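Local coordinates for protein tRNA-splicing ligase RtcB (Thermus thermophilus, PDB 2EPG) that probably joins RNA ends bearing a 2',3'-cyclic phosphate or 3'-phosphate to 5'-hydroxyl ends, using GTP and manganese, at residues D193-R198 and L294-A299; E197-R202 and H254-D259. One frame throughout, in Å; residues are numbered along the deposited sequence.

Contact 1 of 2, residues D193-R198 and L294-A299; sequences DKVSER and LQAMAA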
loop_
_atom_site.group_PDB
_atom_site.type_symbol
_atom_site.label_atom_id
_atom_site.label_comp_id
_atom_site.label_asym_id
_atom_site.label_seq_id
_atom_site.Cartn_x
_atom_site.Cartn_y
_atom_site.Cartn_z
ATOM N N ASP A 193 17.285 6.334 14.924
ATOM C CA ASP A 193 18.661 6.831 14.805
ATOM C C ASP A 193 19.157 6.854 13.365
ATOM O O ASP A 193 20.027 7.658 13.021
ATOM C CB ASP A 193 19.625 5.985 15.644
ATOM C CG ASP A 193 19.362 6.100 17.143
ATOM O OD1 ASP A 193 19.856 5.231 17.898
ATOM O OD2 ASP A 193 18.670 7.060 17.566
ATOM N N LYS A 194 18.606 5.975 12.529
ATOM C CA LYS A 194 19.001 5.879 11.125
ATOM C C LYS A 194 18.198 6.827 10.239
ATOM O O LYS A 194 18.425 6.917 9.030
ATOM C CB LYS A 194 18.833 4.435 10.650
ATOM C CG LYS A 194 19.420 3.399 11.618
ATOM C CD LYS A 194 20.933 3.560 11.782
ATOM C CE LYS A 194 21.506 2.486 12.696
ATOM N NZ LYS A 194 22.970 2.345 12.494
ATOM N N VAL A 195 17.248 7.531 10.840
ATOM C CA VAL A 195 16.426 8.497 10.105
ATOM C C VAL A 195 17.123 9.854 10.241
ATOM O O VAL A 195 17.401 10.298 11.354
ATOM C CB VAL A 195 15.010 8.566 10.710
ATOM C CG1 VAL A 195 14.191 9.673 10.040
ATOM C CG2 VAL A 195 14.325 7.215 10.559
ATOM N N SER A 196 17.404 10.507 9.118
ATOM C CA SER A 196 18.106 11.796 9.138
ATOM C C SER A 196 17.304 12.881 9.824
ATOM O O SER A 196 16.073 12.812 9.890
ATOM C CB SER A 196 18.453 12.251 7.715
ATOM O OG SER A 196 17.317 12.763 7.048
ATOM N N GLU A 197 18.008 13.889 10.333
ATOM C CA GLU A 197 17.360 15.004 11.018
ATOM C C GLU A 197 16.365 15.637 10.084
ATOM O O GLU A 197 15.259 15.981 10.478
ATOM C CB GLU A 197 18.370 16.086 11.406
ATOM C CG GLU A 197 19.493 15.630 12.289
ATOM C CD GLU A 197 20.350 16.795 12.715
ATOM O OE1 GLU A 197 19.844 17.631 13.489
ATOM O OE2 GLU A 197 21.514 16.888 12.267
ATOM N N ARG A 198 16.784 15.806 8.835
ATOM C CA ARG A 198 15.943 16.417 7.825
ATOM C C ARG A 198 14.640 15.636 7.622
ATOM O O ARG A 198 13.562 16.229 7.535
ATOM C CB ARG A 198 16.719 16.510 6.517
ATOM C CG ARG A 198 15.935 17.076 5.368
ATOM C CD ARG A 198 16.832 17.206 4.158
ATOM N NE ARG A 198 16.117 17.721 2.997
ATOM C CZ ARG A 198 16.719 18.113 1.879
ATOM N NH1 ARG A 198 16.004 18.568 0.859
ATOM N NH2 ARG A 198 18.042 18.063 1.792
ATOM N N LEU A 294 17.123 -0.214 5.882
ATOM C CA LEU A 294 16.010 -1.062 6.289
ATOM C C LEU A 294 15.454 -0.575 7.616
ATOM O O LEU A 294 14.238 -0.537 7.802
ATOM C CB LEU A 294 16.448 -2.531 6.385
ATOM C CG LEU A 294 16.487 -3.269 5.036
ATOM C CD1 LEU A 294 17.200 -4.611 5.181
ATOM C CD2 LEU A 294 15.059 -3.472 4.526
ATOM N N GLN A 295 16.339 -0.176 8.532
ATOM C CA GLN A 295 15.885 0.322 9.825
ATOM C C GLN A 295 15.177 1.658 9.712
ATOM O O GLN A 295 14.204 1.905 10.411
ATOM C CB GLN A 295 17.061 0.441 10.793
ATOM C CG GLN A 295 17.548 -0.882 11.311
ATOM C CD GLN A 295 18.926 -0.769 11.942
ATOM O OE1 GLN A 295 19.223 0.199 12.641
ATOM N NE2 GLN A 295 19.763 -1.764 11.708
ATOM N N ALA A 296 15.673 2.526 8.839
ATOM C CA ALA A 296 15.076 3.847 8.625
ATOM C C ALA A 296 13.761 3.731 7.828
ATOM O O ALA A 296 12.806 4.491 8.027
ATOM C CB ALA A 296 16.074 4.744 7.872
HETATM N N MSE A 297 13.734 2.781 6.905
HETATM C CA MSE A 297 12.541 2.553 6.089
HETATM C C MSE A 297 11.426 2.046 7.000
HETATM O O MSE A 297 10.284 2.462 6.886
HETATM C CB MSE A 297 12.853 1.528 4.993
HETATM C CG MSE A 297 11.730 1.296 4.018
HETATM SE SE MSE A 297 11.407 -0.624 3.893
HETATM C CE MSE A 297 12.787 -1.081 2.654
ATOM N N ALA A 298 11.778 1.157 7.920
ATOM C CA ALA A 298 10.806 0.625 8.858
ATOM C C ALA A 298 10.249 1.746 9.729
ATOM O O ALA A 298 9.063 1.744 10.064
ATOM C CB ALA A 298 11.457 -0.452 9.746
ATOM N N ALA A 299 11.112 2.687 10.107
ATOM C CA ALA A 299 10.692 3.815 10.940
ATOM C C ALA A 299 9.718 4.672 10.130
ATOM O O ALA A 299 8.693 5.121 10.635
ATOM C CB ALA A 299 11.916 4.649 11.373
#

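Contact 2 of 2, residues E197-R202 and H254-D259; sequences ERAFER and HQVCQD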
loop_
_atom_site.group_PDB
_atom_site.type_symbol
_atom_site.label_atom_id
_atom_site.label_comp_id
_atom_site.label_asym_id
_atom_site.label_seq_id
_atom_site.Cartn_x
_atom_site.Cartn_y
_atom_site.Cartn_z
ATOM N N GLU A 197 18.008 13.889 10.333
ATOM C CA GLU A 197 17.360 15.004 11.018
ATOM C C GLU A 197 16.365 15.637 10.084
ATOM O O GLU A 197 15.259 15.981 10.478
ATOM C CB GLU A 197 18.370 16.086 11.406
ATOM C CG GLU A 197 19.493 15.630 12.289
ATOM C CD GLU A 197 20.350 16.795 12.715
ATOM O OE1 GLU A 197 19.844 17.631 13.489
ATOM O OE2 GLU A 197 21.514 16.888 12.267
ATOM N N ARG A 198 16.784 15.806 8.835
ATOM C CA ARG A 198 15.943 16.417 7.825
ATOM C C ARG A 198 14.640 15.636 7.622
ATOM O O ARG A 198 13.562 16.229 7.535
ATOM C CB ARG A 198 16.719 16.510 6.517
ATOM C CG ARG A 198 15.935 17.076 5.368
ATOM C CD ARG A 198 16.832 17.206 4.158
ATOM N NE ARG A 198 16.117 17.721 2.997
ATOM C CZ ARG A 198 16.719 18.113 1.879
ATOM N NH1 ARG A 198 16.004 18.568 0.859
ATOM N NH2 ARG A 198 18.042 18.063 1.792
ATOM N N ALA A 199 14.736 14.310 7.539
ATOM C CA ALA A 199 13.542 13.491 7.352
ATOM C C ALA A 199 12.655 13.602 8.583
ATOM O O ALA A 199 11.447 13.758 8.484
ATOM C CB ALA A 199 13.937 12.038 7.110
ATOM N N PHE A 200 13.268 13.537 9.752
ATOM C CA PHE A 200 12.523 13.619 10.994
ATOM C C PHE A 200 11.711 14.905 11.150
ATOM O O PHE A 200 10.511 14.854 11.432
ATOM C CB PHE A 200 13.474 13.462 12.176
ATOM C CG PHE A 200 12.786 13.443 13.496
ATOM C CD1 PHE A 200 12.209 14.603 14.011
ATOM C CD2 PHE A 200 12.681 12.256 14.216
ATOM C CE1 PHE A 200 11.537 14.582 15.226
ATOM C CE2 PHE A 200 12.010 12.219 15.434
ATOM C CZ PHE A 200 11.436 13.388 15.940
ATOM N N GLU A 201 12.362 16.054 10.979
ATOM C CA GLU A 201 11.691 17.347 11.105
ATOM C C GLU A 201 10.709 17.605 9.965
ATOM O O GLU A 201 9.695 18.269 10.148
ATOM C CB GLU A 201 12.723 18.483 11.137
ATOM C CG GLU A 201 13.646 18.481 12.354
ATOM C CD GLU A 201 14.721 19.564 12.278
ATOM O OE1 GLU A 201 15.567 19.628 13.199
ATOM O OE2 GLU A 201 14.722 20.351 11.298
ATOM N N ARG A 202 11.018 17.079 8.785
ATOM C CA ARG A 202 10.177 17.275 7.612
ATOM C C ARG A 202 8.827 16.572 7.713
ATOM O O ARG A 202 7.819 17.082 7.216
ATOM C CB ARG A 202 10.924 16.799 6.370
ATOM C CG ARG A 202 10.155 16.930 5.079
ATOM C CD ARG A 202 10.999 16.449 3.905
ATOM N NE ARG A 202 10.209 16.336 2.684
ATOM C CZ ARG A 202 10.641 15.767 1.564
ATOM N NH1 ARG A 202 9.849 15.704 0.499
ATOM N NH2 ARG A 202 11.867 15.261 1.506
ATOM N N HIS A 254 9.787 10.146 2.063
ATOM C CA HIS A 254 10.385 10.621 0.828
ATOM C C HIS A 254 11.865 10.954 1.084
ATOM O O HIS A 254 12.745 10.553 0.321
ATOM C CB HIS A 254 9.635 11.867 0.351
ATOM C CG HIS A 254 10.005 12.308 -1.027
ATOM N ND1 HIS A 254 9.321 11.892 -2.148
ATOM C CD2 HIS A 254 10.979 13.141 -1.465
ATOM C CE1 HIS A 254 9.854 12.454 -3.220
ATOM N NE2 HIS A 254 10.862 13.216 -2.832
ATOM N N GLN A 255 12.129 11.679 2.168
ATOM C CA GLN A 255 13.495 12.077 2.511
ATOM C C GLN A 255 14.375 10.863 2.775
ATOM O O GLN A 255 15.498 10.803 2.301
ATOM C CB GLN A 255 13.498 13.000 3.739
ATOM C CG GLN A 255 14.833 13.714 3.985
ATOM C CD GLN A 255 15.274 14.523 2.785
ATOM O OE1 GLN A 255 14.545 15.383 2.316
ATOM N NE2 GLN A 255 16.466 14.241 2.276
ATOM N N VAL A 256 13.864 9.896 3.535
ATOM C CA VAL A 256 14.617 8.680 3.825
ATOM C C VAL A 256 15.027 7.963 2.535
ATOM O O VAL A 256 16.128 7.404 2.436
ATOM C CB VAL A 256 13.790 7.705 4.709
ATOM C CG1 VAL A 256 14.460 6.324 4.741
ATOM C CG2 VAL A 256 13.684 8.253 6.111
ATOM N N CYS A 257 14.153 7.982 1.539
ATOM C CA CYS A 257 14.475 7.328 0.279
ATOM C C CYS A 257 15.624 8.077 -0.387
ATOM O O CYS A 257 16.585 7.472 -0.867
ATOM C CB CYS A 257 13.251 7.299 -0.649
ATOM S SG CYS A 257 13.521 6.456 -2.257
ATOM N N GLN A 258 15.518 9.401 -0.399
ATOM C CA GLN A 258 16.534 10.266 -1.000
ATOM C C GLN A 258 17.881 10.122 -0.305
ATOM O O GLN A 258 18.908 9.975 -0.955
ATOM C CB GLN A 258 16.085 11.726 -0.934
ATOM C CG GLN A 258 17.126 12.710 -1.433
ATOM C CD GLN A 258 17.299 12.670 -2.941
ATOM O OE1 GLN A 258 16.392 13.048 -3.687
ATOM N NE2 GLN A 258 18.462 12.207 -3.399
ATOM N N ASP A 259 17.864 10.164 1.023
ATOM C CA ASP A 259 19.078 10.041 1.826
ATOM C C ASP A 259 19.837 8.763 1.501
ATOM O O ASP A 259 21.058 8.779 1.352
ATOM C CB ASP A 259 18.741 10.026 3.320
ATOM C CG ASP A 259 18.195 11.353 3.827
ATOM O OD1 ASP A 259 17.640 11.368 4.947
ATOM O OD2 ASP A 259 18.326 12.379 3.126
#

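Contact 1 of 2, residues D193-R198 and L294-A299
K194 and V195 lie against Q295, A296 and A299 in a van der Waals packing of a connecting segment on a long helix, about 19 Å from the centre of the chain and away from the predicted manganese and GMP sites. Part of it is apolar, from V195 and the two alanines, and part comes from the lysine and glutamine chains. The 193-198 segment leaves a short 3-10 turn and enters helix 197-203, while 294-299 belongs to helix 288-321. The backbones come nearest at V195 and A296, whose CA atoms are 5.1 Å apart, a closeness that the small methyl of A296 permits. That methyl meets the chain of the turn itself, A296 CB lying 3.4 Å from K194 O, a carbonyl that also accepts a bond from the hydroxyl of Y260. One turn further along the helix, the CG2 branch of V195 packs on a second alanine of this face, 3.6 Å from A299 CB; with CG1 anti to the backbone N (chi1 174°), CG2 is the branch left for this helix. At the more open side, the lysine and glutamine chains pass obliquely. The bend of K194 at chi2 (-63°) carries CE back to the amide oxygen of Q295, 3.2 Å from OE1, and CG lies beside the same oxygen. The ammonium goes past it to a salt bridge with D292, and Q295 OE1 takes a weak hydrogen bond from N191. Next along the chain, S196 is the N-cap of helix 197-203, its OG accepting from A199 N. The pattern is that of a capped helix start whose preceding residues rest on an alanine-lined helix face.

Contact 2 of 2, residues E197-R202 and H254-D259
Q255 meets R198, A199 and R202 at once, and it has the largest share of the surface buried here. Its OE1 takes a weak hydrogen bond from R202 NH2, 2.8 Å long but bent to 127° at the hydrogen. The same oxygen is also 2.9 Å from R198 NE, a close polar pair in poor geometry; two positive groups near one carbonyl oxygen would probably still be electrostatically favourable. The two approach differently. R202 brings the edge of its guanidinium to the amide, the planes steeply inclined, whereas R198 lays a face over it: Q255 NE2 stands 3.5 Å above that plane, offset toward the rim, and the planes differ by only 29°. Beside these polar contacts A199 CB rests on Q255 CB at 3.5 Å and also touches V256 CG2. This is antiparallel helix packing: the axes of 197-202 and 254-259 are nearly antiparallel (169°) and approach to 8.7 Å, a close spacing allowed by the alanine at the interface. R202 also reaches H254, its NH1 lying 3.4 Å from CD2, with the guanidinium and ring planes well away from parallel. Within its own helix the amide of Q255 is held by D259: NE2 donates to D259 OD2 at 2.8 Å in a nearly straight bond, and the bend at chi2 turns the amide along the helix toward that carboxylate. D259 is in turn held through OD1 by the hydroxyl of S196. The H254 ring also meets that of F105, and its side chain lies about 6 Å from that of D106, a predicted manganese ligand.

The two ranges overlap at E197 and R198, with centres 8 Å apart, but contact 1 is carried by the residues leading into helix 197-203 and contact 2 by the helix itself. They differ in depth and chemistry. Contact 1 is buried, a van der Waals seat on helix 288-321 whose polar side-chain ends find their bonds outside it; contact 2 is partly buried and places the helix on helix 250-265 through an arginine-rich polar layer beside a small apolar patch. Alanine allows the close approach in each. A296 CB also packs on V256 CG1, so helix 250-265 touches both the segment leading into helix 197-203 and helix 288-321.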